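Local coordinates for envelope glycoprotein E (Human herpesvirus 1, PDB 2GIY) that forms a heterodimer with its partner glycoprotein gI that binds the Fc part of host IgG and is required for cell-to-cell spread of the virus in epithelial cells, at residues Val13-Pro18 with Cys148-Asn153; Ser46-Trp51 with Val152-His157. One frame throughout, in Å; residues are numbered along the deposited sequence.

Contact 1: residues Val13-Pro18 with Cys148-Asn153; sequences VRMETP and CVVYVN
In the interior of the β-sandwich of this Ig V-like domain, Val13 and Met15 of strand 11-16 pack against Cys148, Val150 and Val152 of strand 144-152. The two strand segments run antiparallel, at 171°, with axes 9.1 Å apart, a spacing bridged by side chains, one of which also touches the facing backbone. That one is Met15. Its CG is anti to the backbone N (chi1 -177°), which extends the chain across the gap, and a bend at chi3 of -62° turns the methyl group over the facing strand. There Met15 CE lies 3.4 Å from the backbone O of Cys148. Met15 CE also presses to 3.5 Å from Val150 CG2, tighter than usual for two carbons. On its other flank Met15 CE lies 3.9 Å from Cys148 SG. The methyl is thus set between Cys148 and Val150, successive inward-facing residues of strand 144-152.

Strand 11-16 belongs with strand 34-39 to a two-stranded antiparallel sheet, whereas strand 144-152 lies inside the six-stranded sheet, so the contact ties one layer of the sandwich to the other. Ile35 of strand 34-39 packs on Val13, Met15 and Val150, adding to the same apolar layer. Val13 divides its two methyls between neighbours: CG1 meets Val150 CG1 at 4.0 Å, while Val13 CG2 meets Val152 CG2 at 3.9 Å, the latter two side chains passing in opposite directions. Between Val13 and Met15 in sequence, Arg14 reaches instead to a neighbouring subunit, where its NH1 forms a salt bridge with Glu67 OE2 of that subunit.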
loop_
_atom_site.group_PDB
_atom_site.type_symbol
_atom_site.label_atom_id
_atom_site.label_comp_id
_atom_site.label_asym_id
_atom_site.label_seq_id
_atom_site.Cartn_x
_atom_site.Cartn_y
_atom_site.Cartn_z
ATOM N N VAL A 13 0.171 7.018 5.325
ATOM C CA VAL A 13 -0.848 6.073 5.753
ATOM C C VAL A 13 -0.683 4.770 4.989
ATOM O O VAL A 13 -0.580 4.768 3.760
ATOM C CB VAL A 13 -2.271 6.615 5.509
ATOM C CG1 VAL A 13 -3.303 5.600 6.008
ATOM C CG2 VAL A 13 -2.453 7.951 6.219
ATOM N N ARG A 14 -0.649 3.664 5.724
ATOM C CA ARG A 14 -0.500 2.345 5.124
ATOM C C ARG A 14 -1.723 1.523 5.510
ATOM O O ARG A 14 -2.128 1.524 6.669
ATOM C CB ARG A 14 0.779 1.675 5.639
ATOM C CG ARG A 14 1.191 0.442 4.848
ATOM C CD ARG A 14 2.549 -0.113 5.279
ATOM N NE ARG A 14 2.496 -0.842 6.546
ATOM C CZ ARG A 14 2.505 -0.276 7.749
ATOM N NH1 ARG A 14 2.569 1.043 7.869
ATOM N NH2 ARG A 14 2.447 -1.031 8.836
ATOM N N MET A 15 -2.318 0.840 4.534
ATOM C CA MET A 15 -3.500 0.020 4.778
ATOM C C MET A 15 -3.295 -1.415 4.301
ATOM O O MET A 15 -2.668 -1.654 3.268
ATOM C CB MET A 15 -4.718 0.613 4.065
ATOM C CG MET A 15 -6.016 -0.138 4.332
ATOM S SD MET A 15 -7.390 0.434 3.301
ATOM C CE MET A 15 -7.517 2.136 3.834
ATOM N N GLU A 16 -3.835 -2.361 5.059
ATOM C CA GLU A 16 -3.729 -3.777 4.725
ATOM C C GLU A 16 -5.054 -4.476 4.993
ATOM O O GLU A 16 -5.690 -4.246 6.018
ATOM C CB GLU A 16 -2.636 -4.441 5.570
ATOM C CG GLU A 16 -1.211 -4.083 5.178
ATOM C CD GLU A 16 -0.707 -4.901 4.005
ATOM O OE1 GLU A 16 -0.685 -6.145 4.116
ATOM O OE2 GLU A 16 -0.332 -4.305 2.971
ATOM N N THR A 17 -5.472 -5.326 4.064
ATOM C CA THR A 17 -6.708 -6.080 4.226
ATOM C C THR A 17 -6.884 -7.090 3.110
ATOM O O THR A 17 -6.420 -6.875 1.995
ATOM C CB THR A 17 -7.955 -5.171 4.212
ATOM O OG1 THR A 17 -9.134 -5.988 4.287
ATOM C CG2 THR A 17 -8.003 -4.350 2.928
ATOM N N PRO A 18 -7.533 -8.224 3.408
ATOM C CA PRO A 18 -7.753 -9.233 2.370
ATOM C C PRO A 18 -8.667 -8.578 1.337
ATOM O O PRO A 18 -9.444 -7.681 1.679
ATOM C CB PRO A 18 -8.452 -10.355 3.130
ATOM C CG PRO A 18 -7.853 -10.250 4.496
ATOM C CD PRO A 18 -7.861 -8.760 4.741
ATOM N N CYS A 148 -12.466 1.099 1.385
ATOM C CA CYS A 148 -12.138 1.837 2.590
ATOM C C CYS A 148 -11.119 2.861 2.118
ATOM O O CYS A 148 -10.070 2.495 1.585
ATOM C CB CYS A 148 -11.527 0.917 3.649
ATOM S SG CYS A 148 -11.155 1.792 5.198
ATOM N N VAL A 149 -11.442 4.142 2.283
ATOM C CA VAL A 149 -10.560 5.211 1.844
ATOM C C VAL A 149 -10.146 6.105 3.007
ATOM O O VAL A 149 -10.984 6.544 3.793
ATOM C CB VAL A 149 -11.250 6.095 0.778
ATOM C CG1 VAL A 149 -10.270 7.123 0.236
ATOM C CG2 VAL A 149 -11.800 5.218 -0.348
ATOM N N VAL A 150 -8.853 6.378 3.111
ATOM C CA VAL A 150 -8.379 7.231 4.185
ATOM C C VAL A 150 -7.915 8.586 3.682
ATOM O O VAL A 150 -6.984 8.680 2.879
ATOM C CB VAL A 150 -7.221 6.577 4.959
ATOM C CG1 VAL A 150 -6.816 7.465 6.137
ATOM C CG2 VAL A 150 -7.644 5.197 5.458
ATOM N N TYR A 151 -8.574 9.635 4.162
ATOM C CA TYR A 151 -8.211 10.993 3.798
ATOM C C TYR A 151 -7.427 11.640 4.925
ATOM O O TYR A 151 -7.652 11.351 6.099
ATOM C CB TYR A 151 -9.442 11.873 3.561
ATOM C CG TYR A 151 -10.285 11.509 2.367
ATOM C CD1 TYR A 151 -11.183 10.446 2.423
ATOM C CD2 TYR A 151 -10.193 12.237 1.181
ATOM C CE1 TYR A 151 -11.977 10.114 1.323
ATOM C CE2 TYR A 151 -10.981 11.915 0.075
ATOM C CZ TYR A 151 -11.869 10.854 0.154
ATOM O OH TYR A 151 -12.660 10.538 -0.930
ATOM N N VAL A 152 -6.496 12.505 4.545
ATOM C CA VAL A 152 -5.716 13.288 5.493
ATOM C C VAL A 152 -5.789 14.677 4.869
ATOM O O VAL A 152 -5.362 14.872 3.732
ATOM C CB VAL A 152 -4.253 12.841 5.577
ATOM C CG1 VAL A 152 -3.448 13.878 6.361
ATOM C CG2 VAL A 152 -4.162 11.476 6.259
ATOM N N ASN A 153 -6.357 15.628 5.603
ATOM C CA ASN A 153 -6.518 16.989 5.099
ATOM C C ASN A 153 -7.265 16.980 3.769
ATOM O O ASN A 153 -6.892 17.673 2.823
ATOM C CB ASN A 153 -5.163 17.680 4.935
ATOM C CG ASN A 153 -4.470 17.910 6.260
ATOM O OD1 ASN A 153 -5.124 18.144 7.282
ATOM N ND2 ASN A 153 -3.145 17.858 6.254
#

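Contact 2: residues Ser46-Trp51 with Val152-His157; sequences SMDVVW and VNDHIH
Ser46 and Asn153 grip each other through two hydrogen bonds. The backbone N of Asn153 donates to Ser46 O at 3.0 Å, with an N-H...O angle of 157°. In return, Ser46 N donates to the side-chain OD1 of Asn153 at 3.2 Å and 162°. Both donors sit well above the plane of the carbonyl they reach. Asn153 CG is anti to its own carbonyl carbon (chi1 -66°), which swings the amide back from the turn toward Ser46; a water also donates to Asn153 OD1. Asn153 and Asp154 form the corner of a type I' turn from Val152 to His155, linking strands 144-152 and 155-165 as a tight β-hairpin.

A different water bridges the segments, 3.0 Å from Ser46 OG. It donates to Asp48 OD2 at 2.7 Å and accepts from the backbone N of Asp154 at 3.2 Å. The other carboxylate oxygen of Asp48 is bonded to Ser99 OG. Further in, Met47 and Val152 form an antiparallel non-hydrogen-bonded pair, and Val152 CA lies 3.3 Å from Ser46 O in a CA-H...O contact. Val152 CB sits over the centre of one face of the His157 ring, diagonally across the hairpin.

Asp48 OD2 and Asp154 OD1 approach to 4.3 Å and probably repel weakly, although Ser99 and the water probably help stabilise the charge on Asp48. Two direct bonds and the water-mediated link therefore hold the turn to strand 45-54.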
loop_
_atom_site.group_PDB
_atom_site.type_symbol
_atom_site.label_atom_id
_atom_site.label_comp_id
_atom_site.label_asym_id
_atom_site.label_seq_id
_atom_site.Cartn_x
_atom_site.Cartn_y
_atom_site.Cartn_z
ATOM N N SER A 46 -6.208 16.643 9.839
ATOM C CA SER A 46 -7.511 16.033 10.054
ATOM C C SER A 46 -7.453 14.707 9.307
ATOM O O SER A 46 -6.635 14.534 8.405
ATOM C CB SER A 46 -8.625 16.905 9.473
ATOM O OG SER A 46 -8.546 16.954 8.058
ATOM N N MET A 47 -8.298 13.761 9.692
ATOM C CA MET A 47 -8.314 12.470 9.017
ATOM C C MET A 47 -9.733 11.951 8.936
ATOM O O MET A 47 -10.541 12.191 9.834
ATOM C CB MET A 47 -7.431 11.454 9.759
ATOM C CG MET A 47 -7.339 10.096 9.071
ATOM S SD MET A 47 -6.151 8.969 9.837
ATOM C CE MET A 47 -7.166 8.233 11.124
ATOM N N ASP A 48 -10.040 11.259 7.843
ATOM C CA ASP A 48 -11.356 10.673 7.654
ATOM C C ASP A 48 -11.198 9.260 7.103
ATOM O O ASP A 48 -10.520 9.054 6.096
ATOM C CB ASP A 48 -12.188 11.502 6.669
ATOM C CG ASP A 48 -12.410 12.922 7.139
ATOM O OD1 ASP A 48 -13.183 13.114 8.099
ATOM O OD2 ASP A 48 -11.809 13.842 6.546
ATOM N N VAL A 49 -11.795 8.282 7.778
ATOM C CA VAL A 49 -11.748 6.906 7.300
ATOM C C VAL A 49 -13.142 6.702 6.730
ATOM O O VAL A 49 -14.132 6.679 7.461
ATOM C CB VAL A 49 -11.469 5.913 8.440
ATOM C CG1 VAL A 49 -11.567 4.479 7.920
ATOM C CG2 VAL A 49 -10.073 6.171 9.012
ATOM N N VAL A 50 -13.212 6.564 5.414
ATOM C CA VAL A 50 -14.488 6.440 4.728
ATOM C C VAL A 50 -14.747 5.085 4.104
ATOM O O VAL A 50 -13.877 4.529 3.434
ATOM C CB VAL A 50 -14.595 7.501 3.596
ATOM C CG1 VAL A 50 -15.907 7.343 2.843
ATOM C CG2 VAL A 50 -14.473 8.903 4.176
ATOM N N TRP A 51 -15.949 4.561 4.329
ATOM C CA TRP A 51 -16.353 3.293 3.740
ATOM C C TRP A 51 -17.347 3.595 2.629
ATOM O O TRP A 51 -18.310 4.336 2.829
ATOM C CB TRP A 51 -17.025 2.366 4.765
ATOM C CG TRP A 51 -16.058 1.597 5.607
ATOM C CD1 TRP A 51 -15.655 1.898 6.878
ATOM C CD2 TRP A 51 -15.348 0.410 5.231
ATOM N NE1 TRP A 51 -14.740 0.971 7.314
ATOM C CE2 TRP A 51 -14.533 0.046 6.324
ATOM C CE3 TRP A 51 -15.323 -0.382 4.074
ATOM C CZ2 TRP A 51 -13.693 -1.078 6.298
ATOM C CZ3 TRP A 51 -14.484 -1.505 4.045
ATOM C CH2 TRP A 51 -13.684 -1.839 5.153
ATOM N N VAL A 152 -6.496 12.505 4.545
ATOM C CA VAL A 152 -5.716 13.288 5.493
ATOM C C VAL A 152 -5.789 14.677 4.869
ATOM O O VAL A 152 -5.362 14.872 3.732
ATOM C CB VAL A 152 -4.253 12.841 5.577
ATOM C CG1 VAL A 152 -3.448 13.878 6.361
ATOM C CG2 VAL A 152 -4.162 11.476 6.259
ATOM N N ASN A 153 -6.357 15.628 5.603
ATOM C CA ASN A 153 -6.518 16.989 5.099
ATOM C C ASN A 153 -7.265 16.980 3.769
ATOM O O ASN A 153 -6.892 17.673 2.823
ATOM C CB ASN A 153 -5.163 17.680 4.935
ATOM C CG ASN A 153 -4.470 17.910 6.260
ATOM O OD1 ASN A 153 -5.124 18.144 7.282
ATOM N ND2 ASN A 153 -3.145 17.858 6.254
ATOM N N ASP A 154 -8.311 16.165 3.713
ATOM C CA ASP A 154 -9.171 16.040 2.536
ATOM C C ASP A 154 -8.544 15.466 1.264
ATOM O O ASP A 154 -9.078 15.655 0.171
ATOM C CB ASP A 154 -9.817 17.396 2.236
ATOM C CG ASP A 154 -10.556 17.965 3.437
ATOM O OD1 ASP A 154 -11.454 17.277 3.968
ATOM O OD2 ASP A 154 -10.236 19.099 3.853
ATOM N N HIS A 155 -7.422 14.763 1.402
ATOM C CA HIS A 155 -6.758 14.135 0.255
ATOM C C HIS A 155 -6.531 12.661 0.573
ATOM O O HIS A 155 -6.075 12.319 1.664
ATOM C CB HIS A 155 -5.412 14.812 -0.044
ATOM C CG HIS A 155 -4.592 14.101 -1.080
ATOM N ND1 HIS A 155 -5.059 13.839 -2.351
ATOM C CD2 HIS A 155 -3.338 13.590 -1.030
ATOM C CE1 HIS A 155 -4.131 13.196 -3.037
ATOM N NE2 HIS A 155 -3.076 13.032 -2.259
ATOM N N ILE A 156 -6.851 11.784 -0.370
ATOM C CA ILE A 156 -6.671 10.355 -0.138
ATOM C C ILE A 156 -5.201 9.991 0.076
ATOM O O ILE A 156 -4.349 10.296 -0.761
ATOM C CB ILE A 156 -7.214 9.516 -1.321
ATOM C CG1 ILE A 156 -8.726 9.717 -1.454
ATOM C CG2 ILE A 156 -6.890 8.038 -1.106
ATOM C CD1 ILE A 156 -9.338 8.975 -2.646
ATOM N N HIS A 157 -4.912 9.344 1.203
ATOM C CA HIS A 157 -3.550 8.915 1.520
ATOM C C HIS A 157 -3.383 7.406 1.450
ATOM O O HIS A 157 -2.266 6.894 1.470
ATOM C CB HIS A 157 -3.129 9.423 2.901
ATOM C CG HIS A 157 -2.704 10.855 2.898
ATOM N ND1 HIS A 157 -1.525 11.284 3.469
ATOM C CD2 HIS A 157 -3.278 11.953 2.351
ATOM C CE1 HIS A 157 -1.391 12.583 3.272
ATOM N NE2 HIS A 157 -2.440 13.013 2.596
HETATM O O HOH W 1 -9.278 14.620 6.289
HETATM O O HOH W 2 -6.899 19.978 7.871
#

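Overall arrangement
Contacts 1 and 2 lie about 8 Å apart, centre to centre, and share Val152 and Asn153 at the end of strand 144-152. Along the chain, 13-18 comes first, then 46-51, and both contacts close on the hairpin of strands 144-152 and 155-165. Strand 144-152 lies between strands 45-54 and 155-165 in the six-stranded sheet, probably joined to them by hydrogen bonds between Val149 N and Val50 O and between His157 N and Val150 O. Contact 2 therefore works within this sheet, at the hairpin's turn, while contact 1 fastens its face to the smaller sheet. Together they tie strands early in the chain to the late hairpin in this C-terminal domain of the ectodomain, which carries the Fc-binding region.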